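PDB 1JYE: lactose Operon Repressor from Escherichia coli, which represses the lactose operon by binding its operator DNA, and is released from it when an inducer sugar binds. Local coordinates for residues A[62-68]-A[92-98]; A[104-108]-A[132-136]; A[122-128]-A[143-149]. The protein carries 1 engineered substitution. All blocks are in the same frame, centred on the assembly; numbering follows the deposited sequence.

Contact 1: residues A[62-68]-A[92-98]; sequences LLIGVAT and ASVVVSM
Leu63 and Ile64 lie against Ser93, Val94 and Val95 where two parallel strands, 63-68 and 93-98, pair at the start of the repressor's periplasmic-binding-protein-like core. Helix 74-89 links the strands, making a beta-alpha-beta crossover. The strand axes come within 4.6 Å and diverge by 23°. Six backbone hydrogen bonds join them, passing in turn from one strand to the other. The bond from Ser97 N to Val66 O is almost straight, at 178°. CA-H...O contacts lie beside these bonds.

Val94 bridges two residues of the partner strand. Its CB sits 4.1 Å from Ile64 O. CG1 lies anti to the backbone N (chi1 -173°), and this turns it toward the later residue Val66, whose CG2 is 3.6 Å away. The other branch, CG2, turns back to Ile64 and meets CG1 of that residue at 3.7 Å. CD1 of Ile64 is slightly farther. This face also carries Thr68, Val96 and Met98. Helix 74-89 packs over it through Ile83, Val80 and the engineered Leu84.

Leu63, Ala67, Val95 and Ser97 lie on the other face. Leu114 of helix 104-115 packs on the last three of these.

Strand 93-98 is the edge of the sheet within this chain. Val94 and Val96 make backbone hydrogen bonds to the second subunit, and the engineered Leu84 of that subunit packs on Val96 and Met98. The pairing therefore stands directly at the dimer interface. Across the two strands, Thr68 sets its CG2 3.8 Å from Val96 CG1. On the opposite face, Leu63 CD1 lies against Val95 CG2 at 3.5 Å.

Contact 2: residues A[104-108]-A[132-136]; sequences VEACK and DAIAV
Val104 and Asp132 face each other where helices 104-115 and 130-139 run side by side, the two short segments 9.8 Å apart at their axes and 22° from parallel. The CA atoms of Val104 and Asp132 are 5.7 Å apart, and Lys108 and Val136 are equally close one turn later.

Val104 touches both Asp132 and Val136. Its CB rests 3.5 Å from Asp132 CG, and its CG1 lies beside OD1 of the same carboxylate. Its CG2, anti to the backbone N, reaches past Asp132 CB toward Val136, where it meets CG2 at 3.9 Å. Cys107 SG lies against that same Val136 methyl at 4.1 Å. One methyl of Val136 thus meets both Val104 and Cys107. Leu128 also packs on Val136, and Tyr126 on Cys107.

The end of Lys108 comes up to Ala135, but the model is too close there and the details are doubtful.

A water bridges the first turns of the two helices. It donates to Asp132 OD2 at 2.8 Å and accepts a weak bond from Val104 N. An alanine in place of Asp132 would probably leave this water without its carboxylate acceptor and open a gap beside Val104 CB and CG1.

The contact is thus apolar round Val136, with the carboxylate and its water beside Val104. The carboxylate sits near the first turn of helix 104-115, where the helix dipole would probably favour its negative charge.

Contact 3: residues A[122-128]-A[143-149]; sequences LIINYPL and VPALFLD
Ile124 and Phe147 lie side by side on one face of the parallel sheet in the first lobe of this periplasmic-binding-protein-like fold. Strands 122-125 and 145-147 are joined by helix 130-139 in a beta-alpha-beta unit. Ile124 CG1 sits over one face of the Phe147 ring, 4.0 Å from its centroid and 17° off the normal, a CH-pi contact. Phe147 CG is anti to its carbonyl carbon (chi1 -63°), which lays the ring alongside Ile124. Leu128 CD1 comes to the ring's edge, near its plane, 3.7 Å from CE2. The ring is thus held from a face and from an edge.

On the other face of the sheet, Ile123 CG2 meets Leu148 CD1 at 3.5 Å. Asn125 OD1 lies near Leu148 CB, while its ND2 bonds to Thr68 OG1. Helices 74-89 and 293-308 pack over this side.

Backbone bonds fix the strands beneath these groups. Leu146 O accepts from Ile124 N at 2.7 Å, and Ile124 O accepts from Leu148 N. Farther along, Leu128 N bonds to Asp149 O.

A water bridges the two segments. It donates to Ile124 O and to Tyr126 O, and accepts from Asp149 N. Ile124 O is therefore gripped by both a backbone amide and a water. Farther out, Asp149 OD1 bonds to Ser193 of helix 192-207, which belongs to the second lobe, so this bond also joins the two lobes. The other carboxylate oxygen, Asp149 OD2, lies 3.3 Å from Pro127 CB and accepts from a second water at 2.8 Å.

How the contacts relate
From the N terminus, contact 1 comes first: strand 93-98 returns beside strand 63-68 and closes the loop that holds helix 74-89. Contact 2 then closes a loop holding the rest of helix 104-115 and strand 122-125, and contact 3 one holding helix 130-139. Contacts 2 and 3 cross, because their segments alternate along the chain. They touch where Val136 and Ala133 meet Phe147 and Leu128. Contact 1 is in series with both. It joins contact 3 within one sheet, through probable backbone bonds such as Ile123 N to Gly65 O. Together they join two strand pairs of one sheet and a pair of helices that packs on it.

Contact 1: residues A[62-68]-A[92-98]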
ATOM      1  N   LEU A  62      24.952  -1.057 -14.303  1.00 32.68           N
ATOM      2  CA  LEU A  62      23.889  -0.056 -14.611  1.00 31.86           C
ATOM      3  C   LEU A  62      23.149   0.330 -13.336  1.00 31.25           C
ATOM      4  O   LEU A  62      22.711  -0.536 -12.577  1.00 29.73           O
ATOM      5  CB  LEU A  62      22.906  -0.631 -15.632  1.00 33.97           C
ATOM      6  CG  LEU A  62      21.764   0.285 -16.075  1.00 35.02           C
ATOM      7  CD1 LEU A  62      22.324   1.607 -16.589  1.00 35.56           C
ATOM      8  CD2 LEU A  62      20.950  -0.412 -17.155  1.00 36.02           C
ATOM      9  N   LEU A  63      23.002   1.633 -13.113  1.00 30.31           N
ATOM     10  CA  LEU A  63      22.336   2.133 -11.915  1.00 28.59           C
ATOM     11  C   LEU A  63      21.475   3.367 -12.177  1.00 27.73           C
ATOM     12  O   LEU A  63      21.933   4.339 -12.780  1.00 29.08           O
ATOM     13  CB  LEU A  63      23.387   2.473 -10.856  1.00 28.54           C
ATOM     14  CG  LEU A  63      22.909   3.003  -9.504  1.00 27.93           C
ATOM     15  CD1 LEU A  63      22.290   1.874  -8.703  1.00 28.46           C
ATOM     16  CD2 LEU A  63      24.086   3.598  -8.747  1.00 29.00           C
ATOM     17  N   ILE A  64      20.229   3.328 -11.715  1.00 24.75           N
ATOM     18  CA  ILE A  64      19.326   4.460 -11.877  1.00 22.99           C
ATOM     19  C   ILE A  64      18.828   4.918 -10.511  1.00 21.61           C
ATOM     20  O   ILE A  64      18.874   4.166  -9.536  1.00 21.12           O
ATOM     21  CB  ILE A  64      18.125   4.109 -12.778  1.00 24.95           C
ATOM     22  CG1 ILE A  64      17.348   2.927 -12.196  1.00 25.77           C
ATOM     23  CG2 ILE A  64      18.620   3.789 -14.185  1.00 26.37           C
ATOM     24  CD1 ILE A  64      16.150   2.513 -13.035  1.00 28.19           C
ATOM     25  N   GLY A  65      18.367   6.160 -10.442  1.00 18.01           N
ATOM     26  CA  GLY A  65      17.884   6.689  -9.184  1.00 16.95           C
ATOM     27  C   GLY A  65      16.428   7.097  -9.245  1.00 17.21           C
ATOM     28  O   GLY A  65      15.942   7.561 -10.276  1.00 17.01           O
ATOM     29  N   VAL A  66      15.729   6.915  -8.132  1.00 15.38           N
ATOM     30  CA  VAL A  66      14.323   7.279  -8.050  1.00 15.56           C
ATOM     31  C   VAL A  66      14.085   8.193  -6.853  1.00 16.12           C
ATOM     32  O   VAL A  66      14.419   7.840  -5.722  1.00 15.27           O
ATOM     33  CB  VAL A  66      13.416   6.032  -7.880  1.00 15.95           C
ATOM     34  CG1 VAL A  66      11.962   6.469  -7.732  1.00 17.10           C
ATOM     35  CG2 VAL A  66      13.567   5.099  -9.076  1.00 15.53           C
ATOM     36  N   ALA A  67      13.532   9.375  -7.112  1.00 15.57           N
ATOM     37  CA  ALA A  67      13.189  10.313  -6.046  1.00 16.19           C
ATOM     38  C   ALA A  67      11.683  10.103  -5.949  1.00 16.28           C
ATOM     39  O   ALA A  67      10.959  10.343  -6.915  1.00 16.50           O
ATOM     40  CB  ALA A  67      13.511  11.747  -6.463  1.00 15.56           C
ATOM     41  N   THR A  68      11.197   9.656  -4.798  1.00 15.96           N
ATOM     42  CA  THR A  68       9.771   9.360  -4.698  1.00 15.23           C
ATOM     43  C   THR A  68       9.013   9.879  -3.490  1.00 16.33           C
ATOM     44  O   THR A  68       9.585  10.103  -2.422  1.00 16.65           O
ATOM     45  CB  THR A  68       9.552   7.828  -4.747  1.00 15.65           C
ATOM     46  OG1 THR A  68       8.153   7.533  -4.650  1.00 15.54           O
ATOM     47  CG2 THR A  68      10.286   7.156  -3.589  1.00 16.48           C
ATOM     48  N   ALA A  92      19.253  -3.491 -14.187  1.00 23.81           N
ATOM     49  CA  ALA A  92      19.618  -2.201 -13.618  1.00 22.52           C
ATOM     50  C   ALA A  92      19.320  -2.156 -12.126  1.00 20.82           C
ATOM     51  O   ALA A  92      18.247  -2.573 -11.690  1.00 22.21           O
ATOM     52  CB  ALA A  92      18.860  -1.086 -14.327  1.00 22.24           C
ATOM     53  N   SER A  93      20.279  -1.665 -11.348  1.00 20.42           N
ATOM     54  CA  SER A  93      20.100  -1.530  -9.910  1.00 20.28           C
ATOM     55  C   SER A  93      19.444  -0.177  -9.689  1.00 19.66           C
ATOM     56  O   SER A  93      19.567   0.719 -10.526  1.00 19.88           O
ATOM     57  CB  SER A  93      21.444  -1.594  -9.185  1.00 22.44           C
ATOM     58  OG  SER A  93      21.943  -2.919  -9.199  1.00 24.32           O
ATOM     59  N   VAL A  94      18.758  -0.026  -8.564  1.00 18.52           N
ATOM     60  CA  VAL A  94      18.052   1.216  -8.285  1.00 17.07           C
ATOM     61  C   VAL A  94      18.296   1.810  -6.905  1.00 17.89           C
ATOM     62  O   VAL A  94      18.119   1.139  -5.885  1.00 18.21           O
ATOM     63  CB  VAL A  94      16.526   1.007  -8.437  1.00 15.64           C
ATOM     64  CG1 VAL A  94      15.794   2.337  -8.313  1.00 16.78           C
ATOM     65  CG2 VAL A  94      16.222   0.340  -9.767  1.00 17.53           C
ATOM     66  N   VAL A  95      18.704   3.076  -6.881  1.00 16.87           N
ATOM     67  CA  VAL A  95      18.914   3.789  -5.630  1.00 16.93           C
ATOM     68  C   VAL A  95      17.610   4.556  -5.438  1.00 17.60           C
ATOM     69  O   VAL A  95      17.163   5.262  -6.341  1.00 17.14           O
ATOM     70  CB  VAL A  95      20.085   4.794  -5.727  1.00 18.62           C
ATOM     71  CG1 VAL A  95      20.266   5.514  -4.393  1.00 19.00           C
ATOM     72  CG2 VAL A  95      21.367   4.066  -6.118  1.00 20.29           C
ATOM     73  N   VAL A  96      16.991   4.407  -4.271  1.00 16.68           N
ATOM     74  CA  VAL A  96      15.724   5.076  -4.004  1.00 17.43           C
ATOM     75  C   VAL A  96      15.834   6.084  -2.871  1.00 19.33           C
ATOM     76  O   VAL A  96      16.317   5.762  -1.784  1.00 19.59           O
ATOM     77  CB  VAL A  96      14.623   4.051  -3.641  1.00 17.31           C
ATOM     78  CG1 VAL A  96      13.278   4.762  -3.468  1.00 16.45           C
ATOM     79  CG2 VAL A  96      14.533   2.984  -4.718  1.00 17.64           C
ATOM     80  N   SER A  97      15.385   7.308  -3.136  1.00 18.57           N
ATOM     81  CA  SER A  97      15.407   8.371  -2.141  1.00 19.83           C
ATOM     82  C   SER A  97      13.973   8.842  -1.930  1.00 21.21           C
ATOM     83  O   SER A  97      13.290   9.217  -2.888  1.00 19.82           O
ATOM     84  CB  SER A  97      16.277   9.538  -2.623  1.00 19.49           C
ATOM     85  OG  SER A  97      16.269  10.602  -1.683  1.00 22.44           O
ATOM     86  N   MET A  98      13.510   8.808  -0.685  1.00 20.50           N
ATOM     87  CA  MET A  98      12.150   9.231  -0.376  1.00 23.54           C
ATOM     88  C   MET A  98      12.196  10.693   0.051  1.00 27.23           C
ATOM     89  O   MET A  98      12.873  11.049   1.013  1.00 27.25           O
ATOM     90  CB  MET A  98      11.569   8.351   0.736  1.00 23.91           C
ATOM     91  CG  MET A  98      10.071   8.091   0.608  1.00 23.39           C
ATOM     92  SD  MET A  98       9.497   6.745   1.690  1.00 22.03           S
ATOM     93  CE  MET A  98       9.406   7.609   3.243  1.00 21.97           C
TER

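Contact 2: residues A[104-108]-A[132-136]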
ATOM      1  N   VAL A 104       9.963  22.013  -3.385  1.00 33.50           N
ATOM      2  CA  VAL A 104      10.838  21.718  -4.506  1.00 30.14           C
ATOM      3  C   VAL A 104      12.264  21.555  -3.982  1.00 28.78           C
ATOM      4  O   VAL A 104      13.067  20.827  -4.559  1.00 27.00           O
ATOM      5  CB  VAL A 104      10.796  22.861  -5.548  1.00 30.20           C
ATOM      6  CG1 VAL A 104      11.167  24.181  -4.884  1.00 30.05           C
ATOM      7  CG2 VAL A 104      11.738  22.558  -6.701  1.00 28.96           C
ATOM      8  N   GLU A 105      12.571  22.232  -2.878  1.00 28.32           N
ATOM      9  CA  GLU A 105      13.903  22.148  -2.289  1.00 27.82           C
ATOM     10  C   GLU A 105      14.181  20.744  -1.763  1.00 26.09           C
ATOM     11  O   GLU A 105      15.294  20.239  -1.886  1.00 25.70           O
ATOM     12  CB  GLU A 105      14.053  23.160  -1.150  1.00 30.38           C
ATOM     13  CG  GLU A 105      13.987  24.611  -1.595  1.00 33.87           C
ATOM     14  CD  GLU A 105      14.952  24.916  -2.724  1.00 36.37           C
ATOM     15  OE1 GLU A 105      16.126  24.505  -2.629  1.00 37.86           O
ATOM     16  OE2 GLU A 105      14.537  25.570  -3.705  1.00 38.81           O
ATOM     17  N   ALA A 106      13.166  20.123  -1.173  1.00 25.15           N
ATOM     18  CA  ALA A 106      13.306  18.774  -0.637  1.00 23.61           C
ATOM     19  C   ALA A 106      13.584  17.803  -1.779  1.00 23.24           C
ATOM     20  O   ALA A 106      14.378  16.872  -1.637  1.00 21.49           O
ATOM     21  CB  ALA A 106      12.034  18.369   0.100  1.00 24.61           C
ATOM     22  N   CYS A 107      12.931  18.028  -2.917  1.00 21.43           N
ATOM     23  CA  CYS A 107      13.119  17.163  -4.075  1.00 21.37           C
ATOM     24  C   CYS A 107      14.498  17.395  -4.681  1.00 21.84           C
ATOM     25  O   CYS A 107      15.161  16.453  -5.109  1.00 21.84           O
ATOM     26  CB  CYS A 107      12.032  17.427  -5.123  1.00 21.38           C
ATOM     27  SG  CYS A 107      11.925  16.148  -6.401  1.00 21.53           S
ATOM     28  N   LYS A 108      14.934  18.651  -4.717  1.00 21.55           N
ATOM     29  CA  LYS A 108      16.251  18.964  -5.259  1.00 22.06           C
ATOM     30  C   LYS A 108      17.332  18.283  -4.425  1.00 20.78           C
ATOM     31  O   LYS A 108      18.326  17.794  -4.958  1.00 21.54           O
ATOM     32  CB  LYS A 108      16.478  20.475  -5.267  1.00 23.66           C
ATOM     33  CG  LYS A 108      15.640  21.212  -6.293  1.00 26.57           C
ATOM     34  CD  LYS A 108      15.848  22.714  -6.189  1.00 29.40           C
ATOM     35  CE  LYS A 108      15.120  23.443  -7.297  1.00 32.84           C
ATOM     36  NZ  LYS A 108      15.649  23.042  -8.626  1.00 37.17           N
ATOM     37  N   ASP A 132       8.563  24.317 -10.595  1.00 21.04           N
ATOM     38  CA  ASP A 132       9.372  23.462  -9.735  1.00 20.21           C
ATOM     39  C   ASP A 132       9.936  22.261 -10.491  1.00 19.56           C
ATOM     40  O   ASP A 132      11.066  21.839 -10.236  1.00 17.96           O
ATOM     41  CB  ASP A 132       8.564  22.985  -8.522  1.00 21.03           C
ATOM     42  CG  ASP A 132       8.264  24.107  -7.540  1.00 23.10           C
ATOM     43  OD1 ASP A 132       8.969  25.141  -7.580  1.00 24.04           O
ATOM     44  OD2 ASP A 132       7.338  23.951  -6.716  1.00 21.59           O
ATOM     45  N   ALA A 133       9.156  21.705 -11.417  1.00 18.16           N
ATOM     46  CA  ALA A 133       9.629  20.559 -12.191  1.00 18.11           C
ATOM     47  C   ALA A 133      10.797  20.998 -13.070  1.00 18.54           C
ATOM     48  O   ALA A 133      11.789  20.280 -13.213  1.00 18.35           O
ATOM     49  CB  ALA A 133       8.496  19.993 -13.052  1.00 18.65           C
ATOM     50  N   ILE A 134      10.678  22.184 -13.659  1.00 18.87           N
ATOM     51  CA  ILE A 134      11.748  22.707 -14.502  1.00 19.54           C
ATOM     52  C   ILE A 134      12.996  22.910 -13.644  1.00 19.53           C
ATOM     53  O   ILE A 134      14.114  22.625 -14.076  1.00 20.91           O
ATOM     54  CB  ILE A 134      11.331  24.042 -15.156  1.00 20.21           C
ATOM     55  CG1 ILE A 134      10.259  23.775 -16.218  1.00 20.66           C
ATOM     56  CG2 ILE A 134      12.549  24.729 -15.777  1.00 20.57           C
ATOM     57  CD1 ILE A 134       9.646  25.034 -16.812  1.00 24.43           C
ATOM     58  N   ALA A 135      12.795  23.383 -12.418  1.00 20.53           N
ATOM     59  CA  ALA A 135      13.900  23.616 -11.494  1.00 20.82           C
ATOM     60  C   ALA A 135      14.582  22.298 -11.127  1.00 20.83           C
ATOM     61  O   ALA A 135      15.812  22.216 -11.067  1.00 20.25           O
ATOM     62  CB  ALA A 135      13.392  24.315 -10.241  1.00 20.06           C
ATOM     63  N   VAL A 136      13.787  21.264 -10.874  1.00 19.17           N
ATOM     64  CA  VAL A 136      14.352  19.964 -10.532  1.00 18.84           C
ATOM     65  C   VAL A 136      15.124  19.396 -11.721  1.00 19.16           C
ATOM     66  O   VAL A 136      16.203  18.826 -11.556  1.00 19.04           O
ATOM     67  CB  VAL A 136      13.249  18.970 -10.112  1.00 17.99           C
ATOM     68  CG1 VAL A 136      13.830  17.565  -9.963  1.00 18.15           C
ATOM     69  CG2 VAL A 136      12.634  19.421  -8.795  1.00 17.83           C
TER
HETATM   70  O   HOH W   1       7.647  23.806  -3.944  1.00 33.81           O

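Contact 3: residues A[122-128]-A[143-149]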
ATOM      1  N   LEU A 122      17.460   9.336 -13.860  1.00 16.45           N
ATOM      2  CA  LEU A 122      16.598   9.652 -12.731  1.00 16.45           C
ATOM      3  C   LEU A 122      15.110   9.598 -13.049  1.00 16.14           C
ATOM      4  O   LEU A 122      14.667  10.098 -14.079  1.00 15.89           O
ATOM      5  CB  LEU A 122      16.919  11.055 -12.210  1.00 18.58           C
ATOM      6  CG  LEU A 122      18.307  11.293 -11.621  1.00 21.14           C
ATOM      7  CD1 LEU A 122      18.581  12.789 -11.542  1.00 23.11           C
ATOM      8  CD2 LEU A 122      18.389  10.654 -10.247  1.00 23.59           C
ATOM      9  N   ILE A 123      14.346   8.975 -12.158  1.00 13.71           N
ATOM     10  CA  ILE A 123      12.897   8.936 -12.304  1.00 13.48           C
ATOM     11  C   ILE A 123      12.371   9.749 -11.122  1.00 15.22           C
ATOM     12  O   ILE A 123      12.645   9.429  -9.963  1.00 16.20           O
ATOM     13  CB  ILE A 123      12.341   7.495 -12.246  1.00 13.64           C
ATOM     14  CG1 ILE A 123      12.863   6.698 -13.445  1.00 15.81           C
ATOM     15  CG2 ILE A 123      10.820   7.530 -12.263  1.00 15.06           C
ATOM     16  CD1 ILE A 123      12.410   5.246 -13.482  1.00 15.35           C
ATOM     17  N   ILE A 124      11.649  10.824 -11.420  1.00 13.66           N
ATOM     18  CA  ILE A 124      11.105  11.696 -10.385  1.00 14.60           C
ATOM     19  C   ILE A 124       9.625  11.380 -10.171  1.00 14.41           C
ATOM     20  O   ILE A 124       8.759  11.818 -10.937  1.00 14.78           O
ATOM     21  CB  ILE A 124      11.257  13.186 -10.780  1.00 15.03           C
ATOM     22  CG1 ILE A 124      12.699  13.471 -11.224  1.00 17.42           C
ATOM     23  CG2 ILE A 124      10.889  14.077  -9.601  1.00 16.15           C
ATOM     24  CD1 ILE A 124      13.746  13.245 -10.149  1.00 19.56           C
ATOM     25  N   ASN A 125       9.350  10.608  -9.125  1.00 13.94           N
ATOM     26  CA  ASN A 125       7.992  10.195  -8.781  1.00 14.82           C
ATOM     27  C   ASN A 125       7.518  11.040  -7.598  1.00 16.00           C
ATOM     28  O   ASN A 125       7.185  10.518  -6.534  1.00 14.65           O
ATOM     29  CB  ASN A 125       8.008   8.706  -8.420  1.00 16.83           C
ATOM     30  CG  ASN A 125       6.624   8.142  -8.202  1.00 19.61           C
ATOM     31  OD1 ASN A 125       5.716   8.383  -8.996  1.00 21.22           O
ATOM     32  ND2 ASN A 125       6.459   7.371  -7.129  1.00 20.56           N
ATOM     33  N   TYR A 126       7.479  12.353  -7.809  1.00 16.14           N
ATOM     34  CA  TYR A 126       7.101  13.309  -6.775  1.00 16.45           C
ATOM     35  C   TYR A 126       6.306  14.443  -7.438  1.00 16.25           C
ATOM     36  O   TYR A 126       6.687  14.923  -8.500  1.00 16.83           O
ATOM     37  CB  TYR A 126       8.382  13.853  -6.138  1.00 17.58           C
ATOM     38  CG  TYR A 126       8.167  14.764  -4.957  1.00 19.05           C
ATOM     39  CD1 TYR A 126       7.872  14.247  -3.697  1.00 20.55           C
ATOM     40  CD2 TYR A 126       8.252  16.147  -5.100  1.00 20.34           C
ATOM     41  CE1 TYR A 126       7.666  15.088  -2.606  1.00 21.33           C
ATOM     42  CE2 TYR A 126       8.048  16.997  -4.019  1.00 22.70           C
ATOM     43  CZ  TYR A 126       7.756  16.463  -2.775  1.00 23.49           C
ATOM     44  OH  TYR A 126       7.553  17.304  -1.706  1.00 25.63           O
ATOM     45  N   PRO A 127       5.201  14.889  -6.815  1.00 15.94           N
ATOM     46  CA  PRO A 127       4.381  15.962  -7.395  1.00 15.66           C
ATOM     47  C   PRO A 127       5.071  17.321  -7.477  1.00 15.27           C
ATOM     48  O   PRO A 127       5.488  17.879  -6.466  1.00 16.64           O
ATOM     49  CB  PRO A 127       3.153  15.978  -6.490  1.00 16.03           C
ATOM     50  CG  PRO A 127       3.731  15.622  -5.157  1.00 17.39           C
ATOM     51  CD  PRO A 127       4.679  14.487  -5.496  1.00 17.01           C
ATOM     52  N   LEU A 128       5.174  17.857  -8.690  1.00 14.30           N
ATOM     53  CA  LEU A 128       5.834  19.145  -8.900  1.00 15.18           C
ATOM     54  C   LEU A 128       5.063  20.014  -9.885  1.00 15.46           C
ATOM     55  O   LEU A 128       4.619  19.524 -10.921  1.00 15.74           O
ATOM     56  CB  LEU A 128       7.244  18.917  -9.448  1.00 14.42           C
ATOM     57  CG  LEU A 128       8.248  18.240  -8.516  1.00 15.61           C
ATOM     58  CD1 LEU A 128       9.404  17.674  -9.322  1.00 15.24           C
ATOM     59  CD2 LEU A 128       8.741  19.251  -7.482  1.00 16.07           C
ATOM     60  N   VAL A 143      21.953  14.693 -16.539  1.00 33.64           N
ATOM     61  CA  VAL A 143      21.619  13.279 -16.410  1.00 30.30           C
ATOM     62  C   VAL A 143      20.150  13.178 -16.820  1.00 26.79           C
ATOM     63  O   VAL A 143      19.327  13.962 -16.360  1.00 27.20           O
ATOM     64  CB  VAL A 143      21.768  12.795 -14.949  1.00 29.96           C
ATOM     65  CG1 VAL A 143      21.250  11.375 -14.814  1.00 30.24           C
ATOM     66  CG2 VAL A 143      23.227  12.869 -14.522  1.00 31.07           C
ATOM     67  N   PRO A 144      19.800  12.218 -17.692  1.00 25.06           N
ATOM     68  CA  PRO A 144      18.394  12.112 -18.098  1.00 24.09           C
ATOM     69  C   PRO A 144      17.440  11.993 -16.913  1.00 21.50           C
ATOM     70  O   PRO A 144      17.692  11.237 -15.976  1.00 20.91           O
ATOM     71  CB  PRO A 144      18.385  10.876 -19.001  1.00 25.45           C
ATOM     72  CG  PRO A 144      19.535  10.064 -18.486  1.00 27.73           C
ATOM     73  CD  PRO A 144      20.591  11.106 -18.245  1.00 25.69           C
ATOM     74  N   ALA A 145      16.352  12.757 -16.959  1.00 20.46           N
ATOM     75  CA  ALA A 145      15.359  12.747 -15.890  1.00 18.55           C
ATOM     76  C   ALA A 145      13.951  12.596 -16.455  1.00 18.73           C
ATOM     77  O   ALA A 145      13.568  13.293 -17.396  1.00 18.66           O
ATOM     78  CB  ALA A 145      15.455  14.031 -15.077  1.00 20.31           C
ATOM     79  N   LEU A 146      13.182  11.692 -15.860  1.00 16.71           N
ATOM     80  CA  LEU A 146      11.816  11.428 -16.294  1.00 15.06           C
ATOM     81  C   LEU A 146      10.865  11.674 -15.124  1.00 14.50           C
ATOM     82  O   LEU A 146      11.044  11.111 -14.046  1.00 15.09           O
ATOM     83  CB  LEU A 146      11.713   9.978 -16.772  1.00 15.35           C
ATOM     84  CG  LEU A 146      10.388   9.486 -17.348  1.00 15.22           C
ATOM     85  CD1 LEU A 146      10.074  10.231 -18.651  1.00 15.53           C
ATOM     86  CD2 LEU A 146      10.492   7.994 -17.610  1.00 16.81           C
ATOM     87  N   PHE A 147       9.859  12.518 -15.341  1.00 13.60           N
ATOM     88  CA  PHE A 147       8.896  12.862 -14.292  1.00 13.71           C
ATOM     89  C   PHE A 147       7.581  12.100 -14.423  1.00 14.00           C
ATOM     90  O   PHE A 147       7.026  11.991 -15.517  1.00 13.70           O
ATOM     91  CB  PHE A 147       8.614  14.370 -14.317  1.00 13.72           C
ATOM     92  CG  PHE A 147       9.821  15.222 -14.025  1.00 14.04           C
ATOM     93  CD1 PHE A 147      10.840  15.362 -14.966  1.00 14.08           C
ATOM     94  CD2 PHE A 147       9.939  15.884 -12.809  1.00 13.67           C
ATOM     95  CE1 PHE A 147      11.960  16.157 -14.697  1.00 14.59           C
ATOM     96  CE2 PHE A 147      11.055  16.681 -12.527  1.00 14.76           C
ATOM     97  CZ  PHE A 147      12.068  16.816 -13.476  1.00 14.31           C
ATOM     98  N   LEU A 148       7.076  11.594 -13.300  1.00 12.95           N
ATOM     99  CA  LEU A 148       5.832  10.829 -13.303  1.00 12.66           C
ATOM    100  C   LEU A 148       4.659  11.497 -12.580  1.00 13.60           C
ATOM    101  O   LEU A 148       3.553  10.953 -12.560  1.00 14.99           O
ATOM    102  CB  LEU A 148       6.078   9.446 -12.689  1.00 13.11           C
ATOM    103  CG  LEU A 148       7.244   8.638 -13.266  1.00 13.27           C
ATOM    104  CD1 LEU A 148       7.300   7.260 -12.595  1.00 14.38           C
ATOM    105  CD2 LEU A 148       7.076   8.495 -14.777  1.00 14.26           C
ATOM    106  N   ASP A 149       4.885  12.666 -11.988  1.00 14.05           N
ATOM    107  CA  ASP A 149       3.814  13.357 -11.268  1.00 15.62           C
ATOM    108  C   ASP A 149       3.888  14.853 -11.534  1.00 16.15           C
ATOM    109  O   ASP A 149       4.279  15.641 -10.668  1.00 15.65           O
ATOM    110  CB  ASP A 149       3.929  13.097  -9.764  1.00 16.70           C
ATOM    111  CG  ASP A 149       2.638  13.394  -9.016  1.00 19.50           C
ATOM    112  OD1 ASP A 149       1.722  14.013  -9.605  1.00 20.42           O
ATOM    113  OD2 ASP A 149       2.543  13.009  -7.832  1.00 21.11           O
TER
HETATM  114  O   HOH W   2       7.243  14.233 -11.060  1.00 14.36           O
HETATM  115  O   HOH W   3       4.034  11.173  -6.385  1.00 23.10           O